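Local structure of DUF1254 domain-containing protein (Vibrio parahaemolyticus, 3U07) at residues T77-D81 and F347-Y353; M277-L283 and I297-G301. The protein is of unknown function, an uncharacterized Vibrio protein, probably made with a signal peptide, that combines DUF1254 and DUF1214 family regions in one chain. The protein carries 2 engineered substitutions. All coordinates share one frame; numbering follows the deposited sequence.

Interaction 1 is the long-range contact of the pair: it lays residues 77-81, from the DUF1254 region, across strand 347-354 of the DUF1214 region, closing a loop of 265 intervening residues. Interaction 2 is nested inside that loop and is local, joining the loop 277-283 to helix 295-305 over 13 residues. Their centres lie about 22 Å apart and their nearest atoms about 14 Å, so the two do not touch. They also differ in chemistry: hydroxyl groups and a carboxylate work alongside an aromatic face in interaction 1, whereas apolar side chains and backbone atoms meet in interaction 2. No active site or ligand is established near either.

Interaction 1: T77-D81 and F347-Y353; sequences TINND and FWSVTIY
Tyr353 reaches from its strand to the loop at Thr77 and Ile78. Its CB starts toward the loop, and with CG anti to the carbonyl carbon (chi1 -59°) the ring is brought against Thr77. On the ring, CE1 comes 3.5 Å from Thr77 CA, while Thr77 CG2 sits over the centre of one face, 3.8 Å from the centroid of the Tyr353 ring, a CH-pi contact. At the tip, Tyr353 OH donates to Ile78 O over 2.8 Å. The hydroxyl lies well above the carbonyl plane, while Ile78 O lies at the ring edge, near the ring's own plane. Arg413 also bonds this hydroxyl. Farther along, Asp81 turns its carboxylate to Ser349, whose OG lies 3.0 Å from Asp81 OD2 and 3.2 Å from Asp81 OD1; Tyr415 OH also hydrogen-bonds Asp81 OD2. Asp81 CB meets the edge of the Phe347 ring, and Asn80 CB lies 4.1 Å from Thr351 CG2. On the strand's other face, Trp348 and Val350 point away from the loop; Trp348 meets Phe339 edge-to-face and Val350 touches Leu401. This packing against the sheet of strands 334-340 and 400-402 is consistent with a two-layer beta sandwich, the loop before strand 82-90 covering the opposite face of strand 347-354.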
ATOM      1  N   THR A  77      -6.804  11.259  -0.424  1.00 77.07           N
ATOM      2  CA  THR A  77      -7.056  10.722   0.914  1.00 73.70           C
ATOM      3  C   THR A  77      -5.760  10.142   1.489  1.00 74.90           C
ATOM      4  O   THR A  77      -5.704   8.967   1.865  1.00 71.63           O
ATOM      5  CB  THR A  77      -8.129   9.606   0.892  1.00 68.36           C
ATOM      6  OG1 THR A  77      -9.263  10.044   0.137  1.00 70.24           O
ATOM      7  CG2 THR A  77      -8.581   9.275   2.306  1.00 63.79           C
ATOM      8  N   ILE A  78      -4.725  10.977   1.561  1.00 76.38           N
ATOM      9  CA  ILE A  78      -3.421  10.555   2.069  1.00 77.19           C
ATOM     10  C   ILE A  78      -3.206  10.863   3.552  1.00 79.54           C
ATOM     11  O   ILE A  78      -3.758  11.824   4.095  1.00 78.12           O
ATOM     12  CB  ILE A  78      -2.272  11.208   1.261  1.00 74.44           C
ATOM     13  CG1 ILE A  78      -0.943  10.517   1.591  1.00 75.80           C
ATOM     14  CG2 ILE A  78      -2.204  12.700   1.569  1.00 68.44           C
ATOM     15  CD1 ILE A  78       0.260  11.095   0.866  1.00 74.73           C
ATOM     16  N   ASN A  79      -2.379  10.032   4.183  1.00 79.48           N
ATOM     17  CA  ASN A  79      -2.040  10.124   5.604  1.00 77.10           C
ATOM     18  C   ASN A  79      -1.605  11.487   6.119  1.00 71.86           C
ATOM     19  O   ASN A  79      -0.826  12.188   5.475  1.00 63.57           O
ATOM     20  CB  ASN A  79      -0.916   9.137   5.934  1.00 78.51           C
ATOM     21  CG  ASN A  79      -1.340   7.693   5.790  1.00 83.94           C
ATOM     22  OD1 ASN A  79      -2.177   7.359   4.951  1.00 84.15           O
ATOM     23  ND2 ASN A  79      -0.743   6.819   6.596  1.00 86.84           N
ATOM     24  N   ASN A  80      -2.115  11.845   7.292  1.00 76.75           N
ATOM     25  CA  ASN A  80      -1.744  13.086   7.962  1.00 78.56           C
ATOM     26  C   ASN A  80      -0.922  12.567   9.143  1.00 81.83           C
ATOM     27  O   ASN A  80      -0.532  13.315  10.046  1.00 82.06           O
ATOM     28  CB  ASN A  80      -2.986  13.832   8.465  1.00 77.48           C
ATOM     29  CG  ASN A  80      -2.654  15.200   9.049  1.00 80.65           C
ATOM     30  OD1 ASN A  80      -1.857  15.950   8.483  1.00 84.64           O
ATOM     31  ND2 ASN A  80      -3.282  15.536  10.173  1.00 76.18           N
ATOM     32  N   ASP A  81      -0.653  11.260   9.101  1.00 78.81           N
ATOM     33  CA  ASP A  81       0.093  10.565  10.147  1.00 72.24           C
ATOM     34  C   ASP A  81       1.594  10.415   9.910  1.00 66.89           C
ATOM     35  O   ASP A  81       2.377  10.460  10.860  1.00 62.79           O
ATOM     36  CB  ASP A  81      -0.473   9.150  10.365  1.00 68.55           C
ATOM     37  CG  ASP A  81      -1.984   9.125  10.526  1.00 62.92           C
ATOM     38  OD1 ASP A  81      -2.555  10.111  11.036  1.00 58.30           O
ATOM     39  OD2 ASP A  81      -2.600   8.101  10.159  1.00 58.89           O
ATOM     40  N   PHE A 347      -0.973   2.539  17.219  1.00 29.96           N
ATOM     41  CA  PHE A 347      -1.749   3.763  17.407  1.00 27.22           C
ATOM     42  C   PHE A 347      -2.874   3.859  16.392  1.00 24.95           C
ATOM     43  O   PHE A 347      -2.957   3.053  15.467  1.00 28.21           O
ATOM     44  CB  PHE A 347      -0.841   4.996  17.296  1.00 24.49           C
ATOM     45  CG  PHE A 347      -0.416   5.332  15.887  1.00 23.73           C
ATOM     46  CD1 PHE A 347      -1.109   6.288  15.145  1.00 24.41           C
ATOM     47  CD2 PHE A 347       0.705   4.726  15.316  1.00 31.22           C
ATOM     48  CE1 PHE A 347      -0.688   6.644  13.856  1.00 27.12           C
ATOM     49  CE2 PHE A 347       1.135   5.072  14.025  1.00 29.67           C
ATOM     50  CZ  PHE A 347       0.436   6.035  13.296  1.00 30.21           C
ATOM     51  N   TRP A 348      -3.754   4.837  16.577  1.00 22.61           N
ATOM     52  CA  TRP A 348      -4.857   5.034  15.649  1.00 22.43           C
ATOM     53  C   TRP A 348      -5.124   6.518  15.448  1.00 30.00           C
ATOM     54  O   TRP A 348      -4.598   7.360  16.182  1.00 30.31           O
ATOM     55  CB  TRP A 348      -6.121   4.327  16.145  1.00 19.18           C
ATOM     56  CG  TRP A 348      -6.543   4.706  17.524  1.00 26.29           C
ATOM     57  CD1 TRP A 348      -6.242   4.053  18.682  1.00 28.80           C
ATOM     58  CD2 TRP A 348      -7.348   5.833  17.897  1.00 29.74           C
ATOM     59  NE1 TRP A 348      -6.810   4.697  19.755  1.00 30.98           N
ATOM     60  CE2 TRP A 348      -7.493   5.794  19.302  1.00 26.38           C
ATOM     61  CE3 TRP A 348      -7.960   6.871  17.180  1.00 29.70           C
ATOM     62  CZ2 TRP A 348      -8.226   6.755  20.008  1.00 28.18           C
ATOM     63  CZ3 TRP A 348      -8.688   7.829  17.882  1.00 29.76           C
ATOM     64  CH2 TRP A 348      -8.814   7.762  19.283  1.00 27.75           C
ATOM     65  N   SER A 349      -5.937   6.836  14.447  1.00 24.63           N
ATOM     66  CA  SER A 349      -6.248   8.225  14.140  1.00 27.74           C
ATOM     67  C   SER A 349      -7.497   8.326  13.270  1.00 27.17           C
ATOM     68  O   SER A 349      -7.919   7.351  12.658  1.00 25.32           O
ATOM     69  CB  SER A 349      -5.075   8.852  13.387  1.00 30.12           C
ATOM     70  OG  SER A 349      -4.861   8.178  12.151  1.00 31.27           O
ATOM     71  N   VAL A 350      -8.098   9.511  13.241  1.00 27.62           N
ATOM     72  CA  VAL A 350      -9.257   9.753  12.398  1.00 24.33           C
ATOM     73  C   VAL A 350      -8.926  11.081  11.728  1.00 25.09           C
ATOM     74  O   VAL A 350      -8.567  12.049  12.396  1.00 30.23           O
ATOM     75  CB  VAL A 350     -10.589   9.821  13.215  1.00 31.01           C
ATOM     76  CG1 VAL A 350     -10.387   9.218  14.581  1.00 30.49           C
ATOM     77  CG2 VAL A 350     -11.109  11.236  13.298  1.00 35.65           C
ATOM     78  N   THR A 351      -9.013  11.111  10.405  1.00 29.90           N
ATOM     79  CA  THR A 351      -8.678  12.312   9.646  1.00 28.48           C
ATOM     80  C   THR A 351      -9.862  12.799   8.820  1.00 24.81           C
ATOM     81  O   THR A 351     -10.656  12.000   8.327  1.00 24.34           O
ATOM     82  CB  THR A 351      -7.474  12.032   8.705  1.00 30.40           C
ATOM     83  OG1 THR A 351      -6.394  11.477   9.470  1.00 34.67           O
ATOM     84  CG2 THR A 351      -7.003  13.313   8.024  1.00 26.35           C
ATOM     85  N   ILE A 352      -9.967  14.113   8.664  1.00 26.61           N
ATOM     86  CA  ILE A 352     -11.061  14.712   7.909  1.00 25.87           C
ATOM     87  C   ILE A 352     -10.654  15.129   6.501  1.00 35.76           C
ATOM     88  O   ILE A 352      -9.622  15.769   6.308  1.00 42.17           O
ATOM     89  CB  ILE A 352     -11.619  15.952   8.645  1.00 30.27           C
ATOM     90  CG1 ILE A 352     -12.108  15.545  10.036  1.00 28.04           C
ATOM     91  CG2 ILE A 352     -12.739  16.593   7.828  1.00 30.79           C
ATOM     92  CD1 ILE A 352     -13.113  14.400  10.026  1.00 24.38           C
ATOM     93  N   TYR A 353     -11.482  14.768   5.525  1.00 32.97           N
ATOM     94  CA  TYR A 353     -11.233  15.100   4.125  1.00 40.40           C
ATOM     95  C   TYR A 353     -12.502  15.677   3.497  1.00 39.36           C
ATOM     96  O   TYR A 353     -13.615  15.305   3.877  1.00 35.24           O
ATOM     97  CB  TYR A 353     -10.833  13.845   3.344  1.00 41.15           C
ATOM     98  CG  TYR A 353      -9.592  13.145   3.851  1.00 40.19           C
ATOM     99  CD1 TYR A 353      -8.332  13.445   3.326  1.00 40.88           C
ATOM    100  CD2 TYR A 353      -9.678  12.177   4.850  1.00 37.94           C
ATOM    101  CE1 TYR A 353      -7.190  12.793   3.785  1.00 42.71           C
ATOM    102  CE2 TYR A 353      -8.543  11.521   5.317  1.00 37.61           C
ATOM    103  CZ  TYR A 353      -7.305  11.832   4.781  1.00 42.65           C
ATOM    104  OH  TYR A 353      -6.189  11.176   5.242  1.00 42.93           O
TER

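Interaction 2: M277-L283 and I297-G301; sequences MTDARTL and IFAEG
Bends at chi2 (86°) and chi3 (-71°) fold the side chain of selenomethionine Met277 so that SE, not the terminal methyl, meets the helix, 3.8 Å from Glu300 CG and 4.0 Å from Ile297 CG2. It crosses both side chains at about a right angle. The partner surface is one side of helix 295-305, and the loop that packs on it is shaped by an Asx turn, in which Asp279 OD1 accepts from Arg281 N. The Arg281 guanidinium meets the same carboxylate side-on: NE bonds Asp279 OD1 and NH2 bonds Asp279 OD2, both oxygens lying close to the guanidinium plane. This salt bridge would hold the carboxylate against rotation. Asp279 O is gripped twice, by Thr282 N and by Thr282 OG1, the latter over 2.7 Å and in the carbonyl plane. With chi1 at 66°, Thr282 OG1 lies between its own N and carbonyl carbon, where it can reach back to that oxygen while also lying 3.5 Å from Ile297 CG2. Leu283 lies alongside Glu300: its CD2 sits 3.7 Å from Glu300 CB, and also packs on Ile297 CG2. The Glu300 carboxylate turns from the loop, and the side chain touches Leu270 and Leu273, so Glu300 joins the loop to helix 253-273. Where the backbones come nearest, Gly301 has no side chain to intervene, and its CA makes a CA-H...O contact of 3.2 Å with Leu283 O.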
HETATM    1  N   MSE A 277     -16.621  -7.191  -1.272  1.00 28.09           N
HETATM    2  CA  MSE A 277     -15.420  -7.496  -0.494  1.00 36.42           C
HETATM    3  C   MSE A 277     -15.360  -6.777   0.848  1.00 34.89           C
HETATM    4  O   MSE A 277     -15.374  -5.548   0.896  1.00 31.27           O
HETATM    5  CB  MSE A 277     -14.172  -7.157  -1.303  1.00 42.74           C
HETATM    6  CG  MSE A 277     -13.194  -8.298  -1.360  1.00 53.92           C
HETATM    7 SE   MSE A 277     -13.581  -9.514  -2.791  1.00 40.52          SE
HETATM    8  CE  MSE A 277     -15.191 -10.391  -2.173  1.00 33.43           C
ATOM      9  N   THR A 278     -15.257  -7.545   1.932  1.00 32.58           N
ATOM     10  CA  THR A 278     -15.220  -6.961   3.274  1.00 30.81           C
ATOM     11  C   THR A 278     -13.995  -7.307   4.129  1.00 30.69           C
ATOM     12  O   THR A 278     -13.652  -6.560   5.047  1.00 35.59           O
ATOM     13  CB  THR A 278     -16.471  -7.363   4.075  1.00 29.54           C
ATOM     14  OG1 THR A 278     -16.414  -8.761   4.379  1.00 28.91           O
ATOM     15  CG2 THR A 278     -17.730  -7.091   3.263  1.00 33.93           C
ATOM     16  N   ASP A 279     -13.342  -8.429   3.836  1.00 22.41           N
ATOM     17  CA  ASP A 279     -12.175  -8.862   4.609  1.00 28.43           C
ATOM     18  C   ASP A 279     -10.838  -8.509   3.947  1.00 31.96           C
ATOM     19  O   ASP A 279     -10.365  -9.225   3.060  1.00 24.78           O
ATOM     20  CB  ASP A 279     -12.242 -10.371   4.836  1.00 25.58           C
ATOM     21  CG  ASP A 279     -11.212 -10.849   5.828  1.00 23.96           C
ATOM     22  OD1 ASP A 279     -10.185 -10.152   5.990  1.00 25.07           O
ATOM     23  OD2 ASP A 279     -11.421 -11.917   6.437  1.00 26.74           O
ATOM     24  N   ALA A 280     -10.218  -7.423   4.403  1.00 24.26           N
ATOM     25  CA  ALA A 280      -8.950  -6.959   3.843  1.00 21.83           C
ATOM     26  C   ALA A 280      -7.841  -8.014   3.820  1.00 23.97           C
ATOM     27  O   ALA A 280      -6.957  -7.975   2.965  1.00 25.44           O
ATOM     28  CB  ALA A 280      -8.471  -5.720   4.602  1.00 21.52           C
ATOM     29  N   ARG A 281      -7.883  -8.955   4.756  1.00 20.02           N
ATOM     30  CA  ARG A 281      -6.861  -9.994   4.822  1.00 19.95           C
ATOM     31  C   ARG A 281      -6.850 -10.900   3.589  1.00 24.13           C
ATOM     32  O   ARG A 281      -5.881 -11.615   3.339  1.00 21.49           O
ATOM     33  CB  ARG A 281      -7.065 -10.839   6.082  1.00 21.08           C
ATOM     34  CG  ARG A 281      -7.009 -10.045   7.381  1.00 20.17           C
ATOM     35  CD  ARG A 281      -7.372 -10.938   8.552  1.00 20.93           C
ATOM     36  NE  ARG A 281      -8.692 -11.540   8.376  1.00 25.59           N
ATOM     37  CZ  ARG A 281      -9.194 -12.477   9.175  1.00 26.54           C
ATOM     38  NH1 ARG A 281      -8.484 -12.914  10.204  1.00 29.21           N
ATOM     39  NH2 ARG A 281     -10.400 -12.979   8.945  1.00 25.48           N
ATOM     40  N   THR A 282      -7.931 -10.872   2.817  1.00 22.43           N
ATOM     41  CA  THR A 282      -8.014 -11.696   1.621  1.00 25.40           C
ATOM     42  C   THR A 282      -7.607 -10.898   0.397  1.00 25.46           C
ATOM     43  O   THR A 282      -7.465 -11.458  -0.685  1.00 33.55           O
ATOM     44  CB  THR A 282      -9.449 -12.203   1.372  1.00 25.79           C
ATOM     45  OG1 THR A 282     -10.298 -11.090   1.076  1.00 20.57           O
ATOM     46  CG2 THR A 282      -9.989 -12.937   2.596  1.00 29.74           C
ATOM     47  N   LEU A 283      -7.406  -9.594   0.581  1.00 28.59           N
ATOM     48  CA  LEU A 283      -7.073  -8.687  -0.514  1.00 28.88           C
ATOM     49  C   LEU A 283      -5.645  -8.186  -0.574  1.00 23.47           C
ATOM     50  O   LEU A 283      -5.121  -7.918  -1.656  1.00 25.74           O
ATOM     51  CB  LEU A 283      -7.981  -7.460  -0.449  1.00 30.27           C
ATOM     52  CG  LEU A 283      -9.482  -7.714  -0.358  1.00 37.08           C
ATOM     53  CD1 LEU A 283     -10.201  -6.395  -0.108  1.00 36.20           C
ATOM     54  CD2 LEU A 283      -9.965  -8.371  -1.633  1.00 25.82           C
ATOM     55  N   ILE A 297     -10.389 -12.635  -6.052  1.00 26.63           N
ATOM     56  CA  ILE A 297     -10.370 -11.936  -4.772  1.00 23.94           C
ATOM     57  C   ILE A 297      -9.012 -11.235  -4.592  1.00 22.16           C
ATOM     58  O   ILE A 297      -8.957 -10.081  -4.163  1.00 21.81           O
ATOM     59  CB  ILE A 297     -10.643 -12.909  -3.596  1.00 28.86           C
ATOM     60  CG1 ILE A 297     -12.006 -13.581  -3.802  1.00 33.68           C
ATOM     61  CG2 ILE A 297     -10.633 -12.143  -2.266  1.00 26.42           C
ATOM     62  CD1 ILE A 297     -12.352 -14.626  -2.771  1.00 35.49           C
ATOM     63  N   PHE A 298      -7.919 -11.916  -4.931  1.00 18.25           N
ATOM     64  CA  PHE A 298      -6.592 -11.310  -4.814  1.00 16.99           C
ATOM     65  C   PHE A 298      -6.554 -10.051  -5.683  1.00 18.06           C
ATOM     66  O   PHE A 298      -6.027  -9.007  -5.281  1.00 17.54           O
ATOM     67  CB  PHE A 298      -5.511 -12.286  -5.295  1.00 19.67           C
ATOM     68  CG  PHE A 298      -4.117 -11.719  -5.244  1.00 22.23           C
ATOM     69  CD1 PHE A 298      -3.421 -11.649  -4.040  1.00 19.13           C
ATOM     70  CD2 PHE A 298      -3.502 -11.239  -6.401  1.00 28.68           C
ATOM     71  CE1 PHE A 298      -2.137 -11.109  -3.986  1.00 17.12           C
ATOM     72  CE2 PHE A 298      -2.213 -10.695  -6.359  1.00 28.20           C
ATOM     73  CZ  PHE A 298      -1.531 -10.631  -5.145  1.00 18.12           C
ATOM     74  N   ALA A 299      -7.125 -10.164  -6.879  1.00 16.01           N
ATOM     75  CA  ALA A 299      -7.178  -9.056  -7.828  1.00 20.09           C
ATOM     76  C   ALA A 299      -7.916  -7.835  -7.274  1.00 22.93           C
ATOM     77  O   ALA A 299      -7.588  -6.697  -7.624  1.00 21.18           O
ATOM     78  CB  ALA A 299      -7.843  -9.519  -9.129  1.00 13.92           C
ATOM     79  N   GLU A 300      -8.917  -8.054  -6.422  1.00 23.07           N
ATOM     80  CA  GLU A 300      -9.652  -6.919  -5.862  1.00 26.21           C
ATOM     81  C   GLU A 300      -8.731  -6.083  -4.973  1.00 25.48           C
ATOM     82  O   GLU A 300      -9.009  -4.912  -4.693  1.00 26.68           O
ATOM     83  CB  GLU A 300     -10.875  -7.393  -5.058  1.00 29.72           C
ATOM     84  CG  GLU A 300     -12.008  -8.030  -5.890  1.00 29.10           C
ATOM     85  CD  GLU A 300     -12.678  -7.058  -6.869  1.00 29.83           C
ATOM     86  OE1 GLU A 300     -12.504  -5.830  -6.730  1.00 26.24           O
ATOM     87  OE2 GLU A 300     -13.397  -7.532  -7.774  1.00 24.54           O
ATOM     88  N   GLY A 301      -7.631  -6.684  -4.527  1.00 21.78           N
ATOM     89  CA  GLY A 301      -6.687  -5.955  -3.697  1.00 21.09           C
ATOM     90  C   GLY A 301      -6.137  -4.787  -4.489  1.00 25.02           C
ATOM     91  O   GLY A 301      -5.969  -3.686  -3.965  1.00 20.74           O
TER